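Local structure of putative D-lactate dehydrogenase (4ZGS) at residues Gln44-Lys47 with Asp48-Gly52; Asn265-Arg268 with Gly269-Asp273; Ala337-Glu341 with Glu342-Asn346. The protein acts as a pyruvate reductase of algal chloroplasts, probably interconverting pyruvate and D-lactate with a bound NAD cofactor. All coordinates share one frame; numbering follows the deposited sequence.

Contact 1: residues Gln44-Lys47 with Asp48-Gly52; sequences QYVK and DFLAG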
loop_
_atom_site.group_PDB
_atom_site.type_symbol
_atom_site.label_atom_id
_atom_site.label_comp_id
_atom_site.label_asym_id
_atom_site.label_seq_id
_atom_site.Cartn_x
_atom_site.Cartn_y
_atom_site.Cartn_z
ATOM N N GLN A 44 8.392 -21.055 -1.115
ATOM C CA GLN A 44 7.096 -21.654 -0.847
ATOM C C GLN A 44 6.431 -22.284 -2.097
ATOM O O GLN A 44 5.746 -23.290 -1.973
ATOM C CB GLN A 44 6.147 -20.654 -0.218
ATOM C CG GLN A 44 5.005 -21.374 0.462
ATOM C CD GLN A 44 5.511 -22.440 1.420
ATOM O OE1 GLN A 44 5.209 -23.622 1.262
ATOM N NE2 GLN A 44 6.294 -22.027 2.414
ATOM N N TYR A 45 6.575 -21.657 -3.264
ATOM C CA TYR A 45 5.848 -22.104 -4.448
ATOM C C TYR A 45 6.428 -23.422 -4.989
ATOM O O TYR A 45 5.696 -24.256 -5.533
ATOM C CB TYR A 45 5.837 -21.007 -5.533
ATOM C CG TYR A 45 7.052 -20.948 -6.459
ATOM C CD1 TYR A 45 7.046 -21.613 -7.691
ATOM C CD2 TYR A 45 8.208 -20.221 -6.106
ATOM C CE1 TYR A 45 8.143 -21.551 -8.557
ATOM C CE2 TYR A 45 9.321 -20.158 -6.961
ATOM C CZ TYR A 45 9.275 -20.824 -8.191
ATOM O OH TYR A 45 10.349 -20.774 -9.060
ATOM N N VAL A 46 7.734 -23.588 -4.796
ATOM C CA VAL A 46 8.445 -24.792 -5.182
ATOM C C VAL A 46 8.044 -25.946 -4.275
ATOM O O VAL A 46 7.899 -27.074 -4.729
ATOM C CB VAL A 46 9.976 -24.594 -5.125
ATOM C CG1 VAL A 46 10.693 -25.837 -5.686
ATOM C CG2 VAL A 46 10.379 -23.332 -5.874
ATOM N N LYS A 47 7.879 -25.663 -2.988
ATOM C CA LYS A 47 7.363 -26.671 -2.081
ATOM C C LYS A 47 5.970 -27.056 -2.538
ATOM O O LYS A 47 5.608 -28.216 -2.542
ATOM C CB LYS A 47 7.335 -26.192 -0.630
ATOM C CG LYS A 47 8.696 -25.971 0.020
ATOM C CD LYS A 47 8.529 -25.318 1.395
ATOM C CE LYS A 47 9.866 -25.132 2.142
ATOM N NZ LYS A 47 9.646 -24.772 3.600
ATOM N N ASP A 48 5.157 -26.074 -2.862
ATOM C CA ASP A 48 3.794 -26.373 -3.254
ATOM C C ASP A 48 3.698 -27.255 -4.528
ATOM O O ASP A 48 2.990 -28.239 -4.523
ATOM C CB ASP A 48 3.003 -25.077 -3.438
ATOM C CG ASP A 48 2.838 -24.279 -2.123
ATOM O OD1 ASP A 48 2.955 -24.855 -1.014
ATOM O OD2 ASP A 48 2.561 -23.061 -2.206
ATOM N N PHE A 49 4.333 -26.840 -5.626
ATOM C CA PHE A 49 4.159 -27.510 -6.905
ATOM C C PHE A 49 5.124 -28.706 -7.084
ATOM O O PHE A 49 4.805 -29.637 -7.793
ATOM C CB PHE A 49 4.290 -26.515 -8.072
ATOM C CG PHE A 49 5.682 -26.428 -8.701
ATOM C CD1 PHE A 49 6.009 -27.189 -9.851
ATOM C CD2 PHE A 49 6.657 -25.589 -8.168
ATOM C CE1 PHE A 49 7.288 -27.101 -10.456
ATOM C CE2 PHE A 49 7.942 -25.497 -8.764
ATOM C CZ PHE A 49 8.249 -26.253 -9.907
ATOM N N LEU A 50 6.298 -28.677 -6.457
ATOM C CA LEU A 50 7.359 -29.616 -6.830
ATOM C C LEU A 50 7.535 -30.768 -5.820
ATOM O O LEU A 50 7.531 -31.937 -6.215
ATOM C CB LEU A 50 8.695 -28.897 -7.034
ATOM C CG LEU A 50 9.835 -29.736 -7.627
ATOM C CD1 LEU A 50 9.376 -30.639 -8.864
ATOM C CD2 LEU A 50 11.016 -28.857 -8.018
ATOM N N ALA A 51 7.772 -30.437 -4.552
ATOM C CA ALA A 51 8.108 -31.420 -3.506
ATOM C C ALA A 51 7.174 -32.634 -3.400
ATOM O O ALA A 51 7.630 -33.753 -3.213
ATOM C CB ALA A 51 8.196 -30.705 -2.125
ATOM N N GLY A 52 5.878 -32.430 -3.517
ATOM C CA GLY A 52 4.929 -33.528 -3.430
ATOM C C GLY A 52 5.134 -34.561 -4.522
ATOM O O GLY A 52 5.278 -35.759 -4.248
#
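Tyr45 and Phe49 stand one turn apart at the start of helix 44-57, the crossover helix of a beta-alpha-beta unit that links the parallel strands 36-39 and 60-63. Their rings lie side by side and point the same way. The planes are nearly parallel, 10° apart, yet the centroids are separated by 5.9 Å, and the rings are slid so far that they hardly overlap. What remains is an oblique approach of Tyr45 CE1 and Phe49 CE2, 4.0 Å apart. The apolar packing is completed by Val46, whose two methyls serve different neighbours. With CG1 anti to the backbone N (chi1 -174°), that methyl lies 3.8 Å from Leu50 CD2, while CG2 rests against one face of the Tyr45 ring near its rim. Leu50 also offers its CB over the centre of a Phe49 face, 3.8 Å above the plane. Beyond the segment, Leu344, Ile347 and Cys348 of helix 341-359 pack on Phe49, and Val172 of the second subunit packs on Tyr45.

Among the polar groups, Gln44 OE1 and Asp48 OD1 are both acceptors and make no bond; the amide and carboxylate planes stand 41° apart. Lys47 NZ forms a salt bridge with Glu65. The backbone supplies the regular bonds, Asp48 N to Gln44 O and Phe49 N to Tyr45 O, until a wider pi-type turn sets in at 48-51. There Val46 O accepts twice, from Leu50 N at 2.8 Å and weakly from Ala51 N at 3.4 Å.

Contact 2: residues Asn265-Arg268 with Gly269-Asp273; sequences NVSR and GGLID. With NAD (nicotinamide-adenine-dinucleotide), chain I.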
loop_
_atom_site.group_PDB
_atom_site.type_symbol
_atom_site.label_atom_id
_atom_site.label_comp_id
_atom_site.label_asym_id
_atom_site.label_seq_id
_atom_site.Cartn_x
_atom_site.Cartn_y
_atom_site.Cartn_z
ATOM N N ASN A 265 5.041 -5.745 -22.401
ATOM C CA ASN A 265 6.146 -6.630 -22.642
ATOM C C ASN A 265 6.292 -7.702 -21.565
ATOM O O ASN A 265 6.680 -7.408 -20.437
ATOM C CB ASN A 265 7.408 -5.793 -22.746
ATOM C CG ASN A 265 8.596 -6.598 -23.110
ATOM O OD1 ASN A 265 8.469 -7.715 -23.615
ATOM N ND2 ASN A 265 9.776 -6.070 -22.814
ATOM N N VAL A 266 5.936 -8.931 -21.919
ATOM C CA VAL A 266 6.151 -10.124 -21.108
ATOM C C VAL A 266 7.242 -11.029 -21.672
ATOM O O VAL A 266 7.374 -12.156 -21.208
ATOM C CB VAL A 266 4.854 -10.949 -20.916
ATOM C CG1 VAL A 266 3.793 -10.071 -20.247
ATOM C CG2 VAL A 266 4.343 -11.505 -22.247
ATOM N N SER A 267 7.963 -10.608 -22.714
ATOM C CA SER A 267 9.001 -11.509 -23.252
ATOM C C SER A 267 10.382 -11.288 -22.650
ATOM O O SER A 267 10.781 -12.039 -21.773
ATOM C CB SER A 267 9.148 -11.383 -24.784
ATOM O OG SER A 267 7.917 -11.507 -25.460
ATOM N N ARG A 268 11.088 -10.243 -23.077
ATOM C CA ARG A 268 12.478 -10.041 -22.664
ATOM C C ARG A 268 12.793 -8.578 -22.455
ATOM O O ARG A 268 12.492 -7.749 -23.318
ATOM C CB ARG A 268 13.424 -10.641 -23.698
ATOM C CG ARG A 268 13.382 -12.139 -23.670
ATOM C CD ARG A 268 13.848 -12.600 -22.290
ATOM N NE ARG A 268 14.658 -13.798 -22.386
ATOM C CZ ARG A 268 15.954 -13.790 -22.656
ATOM N NH1 ARG A 268 16.579 -12.637 -22.857
ATOM N NH2 ARG A 268 16.616 -14.937 -22.738
ATOM N N GLY A 269 13.456 -8.277 -21.336
ATOM C CA GLY A 269 13.727 -6.905 -20.977
ATOM C C GLY A 269 14.549 -6.211 -22.026
ATOM O O GLY A 269 14.391 -5.026 -22.255
ATOM N N GLY A 270 15.406 -6.967 -22.693
ATOM C CA GLY A 270 16.241 -6.446 -23.759
ATOM C C GLY A 270 15.491 -5.882 -24.962
ATOM O O GLY A 270 16.100 -5.215 -25.802
ATOM N N LEU A 271 14.198 -6.184 -25.096
ATOM C CA LEU A 271 13.426 -5.672 -26.233
ATOM C C LEU A 271 13.152 -4.183 -26.127
ATOM O O LEU A 271 12.823 -3.540 -27.117
ATOM C CB LEU A 271 12.094 -6.402 -26.358
ATOM C CG LEU A 271 12.177 -7.917 -26.521
ATOM C CD1 LEU A 271 10.797 -8.505 -26.482
ATOM C CD2 LEU A 271 12.864 -8.238 -27.829
ATOM N N ILE A 272 13.272 -3.654 -24.913
ATOM C CA ILE A 272 12.975 -2.257 -24.621
ATOM C C ILE A 272 14.175 -1.518 -24.082
ATOM O O ILE A 272 14.882 -2.035 -23.220
ATOM C CB ILE A 272 11.868 -2.117 -23.576
ATOM C CG1 ILE A 272 10.556 -2.736 -24.065
ATOM C CG2 ILE A 272 11.666 -0.653 -23.212
ATOM C CD1 ILE A 272 9.467 -2.626 -23.025
ATOM N N ASP A 273 14.418 -0.308 -24.573
ATOM C CA ASP A 273 15.478 0.504 -23.990
ATOM C C ASP A 273 14.850 1.375 -22.916
ATOM O O ASP A 273 14.194 2.368 -23.210
ATOM C CB ASP A 273 16.169 1.341 -25.060
ATOM C CG ASP A 273 17.080 2.414 -24.487
ATOM O OD1 ASP A 273 17.490 2.351 -23.298
ATOM O OD2 ASP A 273 17.412 3.333 -25.264
HETATM P PA NAD I . 8.582 -19.132 -30.141
HETATM O O1A NAD I . 9.758 -19.637 -30.886
HETATM O O2A NAD I . 7.538 -20.051 -30.662
HETATM O O5B NAD I . 8.262 -17.599 -30.483
HETATM C C5B NAD I . 9.250 -16.721 -31.021
HETATM C C4B NAD I . 8.852 -16.228 -32.376
HETATM O O4B NAD I . 9.475 -14.894 -32.663
HETATM C C3B NAD I . 9.292 -17.152 -33.454
HETATM O O3B NAD I . 8.187 -17.515 -34.329
HETATM C C2B NAD I . 10.295 -16.437 -34.235
HETATM O O2B NAD I . 10.212 -16.833 -35.631
HETATM C C1B NAD I . 9.961 -15.004 -34.077
HETATM N N9A NAD I . 11.021 -14.130 -34.379
HETATM C C8A NAD I . 12.394 -14.470 -34.562
HETATM N N7A NAD I . 13.135 -13.316 -34.868
HETATM C C5A NAD I . 12.239 -12.268 -34.885
HETATM C C6A NAD I . 12.306 -10.860 -35.120
HETATM N N6A NAD I . 13.536 -10.226 -35.425
HETATM N N1A NAD I . 11.248 -10.187 -35.049
HETATM C C2A NAD I . 10.122 -10.590 -34.799
HETATM N N3A NAD I . 9.868 -11.830 -34.561
HETATM C C4A NAD I . 10.894 -12.788 -34.580
HETATM O O3 NAD I . 8.753 -19.332 -28.559
HETATM P PN NAD I . 7.650 -18.936 -27.469
HETATM O O1N NAD I . 7.135 -20.117 -26.734
HETATM O O2N NAD I . 6.424 -18.406 -28.113
HETATM O O5D NAD I . 8.256 -17.849 -26.469
HETATM C C5D NAD I . 9.507 -18.037 -25.800
HETATM C C4D NAD I . 9.766 -16.766 -25.081
HETATM O O4D NAD I . 8.904 -16.666 -23.882
HETATM C C3D NAD I . 11.136 -16.662 -24.562
HETATM O O3D NAD I . 12.069 -16.285 -25.608
HETATM C C2D NAD I . 11.001 -15.606 -23.561
HETATM O O2D NAD I . 11.148 -14.322 -24.217
HETATM C C1D NAD I . 9.631 -15.728 -23.000
HETATM N N1N NAD I . 9.673 -16.194 -21.670
HETATM C C2N NAD I . 8.914 -15.544 -20.668
HETATM C C3N NAD I . 8.963 -15.989 -19.348
HETATM C C7N NAD I . 8.146 -15.282 -18.269
HETATM O O7N NAD I . 7.968 -14.078 -18.325
HETATM N N7N NAD I . 7.603 -16.013 -17.181
HETATM C C4N NAD I . 9.771 -17.091 -19.013
HETATM C C5N NAD I . 10.532 -17.739 -20.006
HETATM C C6N NAD I . 10.483 -17.297 -21.324
#
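Asn265 and Ile272 approach from opposite directions, the amide ND2 meeting Ile272 CD1 at 3.5 Å, and that amide links the first half of the loop to the start of the 3-10 turn. With CG anti to the backbone N (chi1 -175°), Asn265 reaches forward to the loop that follows strand 261-265 and uses both ends of its flat group. OD1 accepts from Ser267 N at 3.1 Å, closing an Asx turn. ND2 donates to Arg268 O at 3.2 Å along an almost straight line (177°), with the acceptor in the plane of the amide. At Arg268 O the same donor stands well above the carbonyl plane, and Leu271 N comes to that oxygen at 2.9 Å from the other face. Bonds at both OD1 and ND2 fix the rotation of the Asn265 amide, while the two donors hold the Arg268 carbonyl between them.

Leu271 crosses the Asn265 amide at a slant and puts CD1 3.7 Å from Ser267 CB, so a leucine methyl backs the residue next to the cofactor. Leu237 of the neighbouring strand packs on Asn265, Leu271 and Ile272, and its carbonyl oxygen takes the bond from Ser267 OG. The NAD ribose hydroxyl O2D sits close to Arg268 CG, at 3.2 Å, and gives a weak hydrogen bond to Ser267 O at 3.4 Å. The stretch NVSRGG matches a sequence signature of D-isomer specific 2-hydroxyacid dehydrogenases: a loop at the carboxyl end of a strand in a Rossmann-type domain, forming one wall of the nicotinamide-ribose pocket.

Contact 3: residues Ala337-Glu341 with Glu342-Asn346; sequences AFLTE and EALNN. With NAD (nicotinamide-adenine-dinucleotide), chain I.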
loop_
_atom_site.group_PDB
_atom_site.type_symbol
_atom_site.label_atom_id
_atom_site.label_comp_id
_atom_site.label_asym_id
_atom_site.label_seq_id
_atom_site.Cartn_x
_atom_site.Cartn_y
_atom_site.Cartn_z
ATOM N N ALA A 337 4.565 -14.153 -15.484
ATOM C CA ALA A 337 3.744 -14.550 -16.620
ATOM C C ALA A 337 3.674 -16.080 -16.816
ATOM O O ALA A 337 2.654 -16.568 -17.285
ATOM C CB ALA A 337 4.236 -13.886 -17.913
ATOM N N PHE A 338 4.748 -16.805 -16.488
ATOM C CA PHE A 338 4.770 -18.263 -16.613
ATOM C C PHE A 338 4.208 -18.887 -15.366
ATOM O O PHE A 338 4.036 -20.093 -15.293
ATOM C CB PHE A 338 6.177 -18.825 -16.791
ATOM C CG PHE A 338 6.926 -18.977 -15.469
ATOM C CD1 PHE A 338 7.295 -17.851 -14.727
ATOM C CD2 PHE A 338 7.190 -20.230 -14.931
ATOM C CE1 PHE A 338 7.974 -17.991 -13.489
ATOM C CE2 PHE A 338 7.855 -20.371 -13.698
ATOM C CZ PHE A 338 8.248 -19.250 -12.981
ATOM N N LEU A 339 3.959 -18.088 -14.351
ATOM C CA LEU A 339 3.746 -18.717 -13.066
ATOM C C LEU A 339 2.270 -18.995 -12.825
ATOM O O LEU A 339 1.526 -18.171 -12.297
ATOM C CB LEU A 339 4.318 -17.839 -11.954
ATOM C CG LEU A 339 4.388 -18.399 -10.552
ATOM C CD1 LEU A 339 5.531 -19.431 -10.402
ATOM C CD2 LEU A 339 4.535 -17.185 -9.582
ATOM N N THR A 340 1.929 -20.254 -13.046
ATOM C CA THR A 340 0.569 -20.725 -13.125
ATOM C C THR A 340 0.538 -22.144 -12.609
ATOM O O THR A 340 1.520 -22.829 -12.739
ATOM C CB THR A 340 0.094 -20.622 -14.584
ATOM O OG1 THR A 340 -0.600 -19.367 -14.750
ATOM C CG2 THR A 340 -0.793 -21.779 -14.973
ATOM N N GLU A 341 -0.560 -22.574 -11.997
ATOM C CA GLU A 341 -0.728 -23.982 -11.667
ATOM C C GLU A 341 -0.374 -24.860 -12.884
ATOM O O GLU A 341 0.448 -25.769 -12.784
ATOM C CB GLU A 341 -2.164 -24.300 -11.239
ATOM C CG GLU A 341 -2.500 -24.051 -9.795
ATOM C CD GLU A 341 -3.899 -24.524 -9.451
ATOM O OE1 GLU A 341 -4.413 -25.408 -10.163
ATOM O OE2 GLU A 341 -4.476 -24.043 -8.454
ATOM N N GLU A 342 -1.045 -24.610 -14.007
ATOM C CA GLU A 342 -0.873 -25.417 -15.232
ATOM C C GLU A 342 0.573 -25.427 -15.757
ATOM O O GLU A 342 1.060 -26.476 -16.178
ATOM C CB GLU A 342 -1.830 -24.962 -16.353
ATOM C CG GLU A 342 -3.336 -25.173 -16.047
ATOM C CD GLU A 342 -3.979 -24.036 -15.201
ATOM O OE1 GLU A 342 -3.256 -23.108 -14.811
ATOM O OE2 GLU A 342 -5.206 -24.066 -14.941
ATOM N N ALA A 343 1.240 -24.271 -15.783
ATOM C CA ALA A 343 2.608 -24.229 -16.299
ATOM C C ALA A 343 3.609 -24.964 -15.381
ATOM O O ALA A 343 4.521 -25.626 -15.872
ATOM C CB ALA A 343 3.052 -22.813 -16.525
ATOM N N LEU A 344 3.433 -24.853 -14.065
ATOM C CA LEU A 344 4.326 -25.509 -13.100
ATOM C C LEU A 344 4.213 -27.033 -13.181
ATOM O O LEU A 344 5.204 -27.765 -12.969
ATOM C CB LEU A 344 4.030 -25.013 -11.681
ATOM C CG LEU A 344 4.472 -23.557 -11.521
ATOM C CD1 LEU A 344 4.012 -23.025 -10.219
ATOM C CD2 LEU A 344 5.979 -23.431 -11.622
ATOM N N ASN A 345 2.995 -27.503 -13.465
ATOM C CA ASN A 345 2.757 -28.927 -13.670
ATOM C C ASN A 345 3.558 -29.460 -14.854
ATOM O O ASN A 345 4.261 -30.428 -14.706
ATOM C CB ASN A 345 1.271 -29.202 -13.804
ATOM C CG ASN A 345 0.552 -29.080 -12.471
ATOM O OD1 ASN A 345 1.168 -29.225 -11.412
ATOM N ND2 ASN A 345 -0.747 -28.799 -12.513
ATOM N N ASN A 346 3.516 -28.776 -15.985
ATOM C CA ASN A 346 4.361 -29.113 -17.116
ATOM C C ASN A 346 5.812 -29.193 -16.656
ATOM O O ASN A 346 6.526 -30.171 -16.922
ATOM C CB ASN A 346 4.244 -28.062 -18.229
ATOM C CG ASN A 346 2.866 -28.029 -18.892
ATOM O OD1 ASN A 346 2.599 -27.168 -19.736
ATOM N ND2 ASN A 346 1.987 -28.946 -18.504
HETATM P PA NAD I . 8.582 -19.132 -30.141
HETATM O O1A NAD I . 9.758 -19.637 -30.886
HETATM O O2A NAD I . 7.538 -20.051 -30.662
HETATM O O5B NAD I . 8.262 -17.599 -30.483
HETATM C C5B NAD I . 9.250 -16.721 -31.021
HETATM C C4B NAD I . 8.852 -16.228 -32.376
HETATM O O4B NAD I . 9.475 -14.894 -32.663
HETATM C C3B NAD I . 9.292 -17.152 -33.454
HETATM O O3B NAD I . 8.187 -17.515 -34.329
HETATM C C2B NAD I . 10.295 -16.437 -34.235
HETATM O O2B NAD I . 10.212 -16.833 -35.631
HETATM C C1B NAD I . 9.961 -15.004 -34.077
HETATM N N9A NAD I . 11.021 -14.130 -34.379
HETATM C C8A NAD I . 12.394 -14.470 -34.562
HETATM N N7A NAD I . 13.135 -13.316 -34.868
HETATM C C5A NAD I . 12.239 -12.268 -34.885
HETATM C C6A NAD I . 12.306 -10.860 -35.120
HETATM N N6A NAD I . 13.536 -10.226 -35.425
HETATM N N1A NAD I . 11.248 -10.187 -35.049
HETATM C C2A NAD I . 10.122 -10.590 -34.799
HETATM N N3A NAD I . 9.868 -11.830 -34.561
HETATM C C4A NAD I . 10.894 -12.788 -34.580
HETATM O O3 NAD I . 8.753 -19.332 -28.559
HETATM P PN NAD I . 7.650 -18.936 -27.469
HETATM O O1N NAD I . 7.135 -20.117 -26.734
HETATM O O2N NAD I . 6.424 -18.406 -28.113
HETATM O O5D NAD I . 8.256 -17.849 -26.469
HETATM C C5D NAD I . 9.507 -18.037 -25.800
HETATM C C4D NAD I . 9.766 -16.766 -25.081
HETATM O O4D NAD I . 8.904 -16.666 -23.882
HETATM C C3D NAD I . 11.136 -16.662 -24.562
HETATM O O3D NAD I . 12.069 -16.285 -25.608
HETATM C C2D NAD I . 11.001 -15.606 -23.561
HETATM O O2D NAD I . 11.148 -14.322 -24.217
HETATM C C1D NAD I . 9.631 -15.728 -23.000
HETATM N N1N NAD I . 9.673 -16.194 -21.670
HETATM C C2N NAD I . 8.914 -15.544 -20.668
HETATM C C3N NAD I . 8.963 -15.989 -19.348
HETATM C C7N NAD I . 8.146 -15.282 -18.269
HETATM O O7N NAD I . 7.968 -14.078 -18.325
HETATM N N7N NAD I . 7.603 -16.013 -17.181
HETATM C C4N NAD I . 9.771 -17.091 -19.013
HETATM C C5N NAD I . 10.532 -17.739 -20.006
HETATM C C6N NAD I . 10.483 -17.297 -21.324
#
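Phe338 carries its CG between the backbone N and the carbonyl carbon (chi1 82°), and Leu344 holds its own CG anti to the carbonyl carbon (chi1 -70°); these settings bring ring and branched chain together at a slant, Phe338 CE2 to Leu344 CD2 at 4.1 Å. The meeting place is the loop that follows strand 330-332 of the Rossmann-type sheet, together with the first turn of helix 341-359, which packs on helix 44-57. Leu344 divides its methyls: CD2 goes to the ring, while CD1 crosses to Leu339 CD1 at 3.9 Å. Leu339 in turn lays its CB over one face of the Phe338 ring, toward the rim. An alanine here would lack the branched end of Leu344 and is likely to open a gap between Phe338 CE2 and Leu339 CD1.

Thr340 occupies the N-cap position, but its side chain makes no capping bond. The first helical backbone bond runs from Leu344 N to Thr340 O, 3.1 Å, and Glu341 O follows by accepting from Asn345 N at 3.2 Å. Glu342 looks outward to the second subunit, where its carboxylate forms a salt bridge with Lys179 and accepts a hydrogen bond from the backbone N of Glu175; Val172 of that subunit packs on Leu339 and Leu344. At the other end of the loop lies the nicotinamide of NAD, whose carboxamide N7N comes within 3.2 Å of Phe338 CB.

Overall arrangement
Along the chain the contacts come in series, from contact 1 through contact 2 to contact 3. Contact 1 lies on the crossover helix beside the five-stranded parallel sheet; contact 2 follows the strand 261-265 of the six-stranded Rossmann-type sheet, and its centre is 29 Å from that of contact 1. Contact 3 joins the two. Phe49 and Tyr45 pack on Leu344 and Leu339, and the centres of contacts 1 and 3 are 12 Å apart; Val266 meets Ala337, and those of contacts 2 and 3 are 21 Å apart. Contacts 2 and 3 both touch NAD, and contacts 1 and 3 both touch the second subunit, so the segment 337-346 ties the cofactor pocket, helix 44-57 and the subunit interface together.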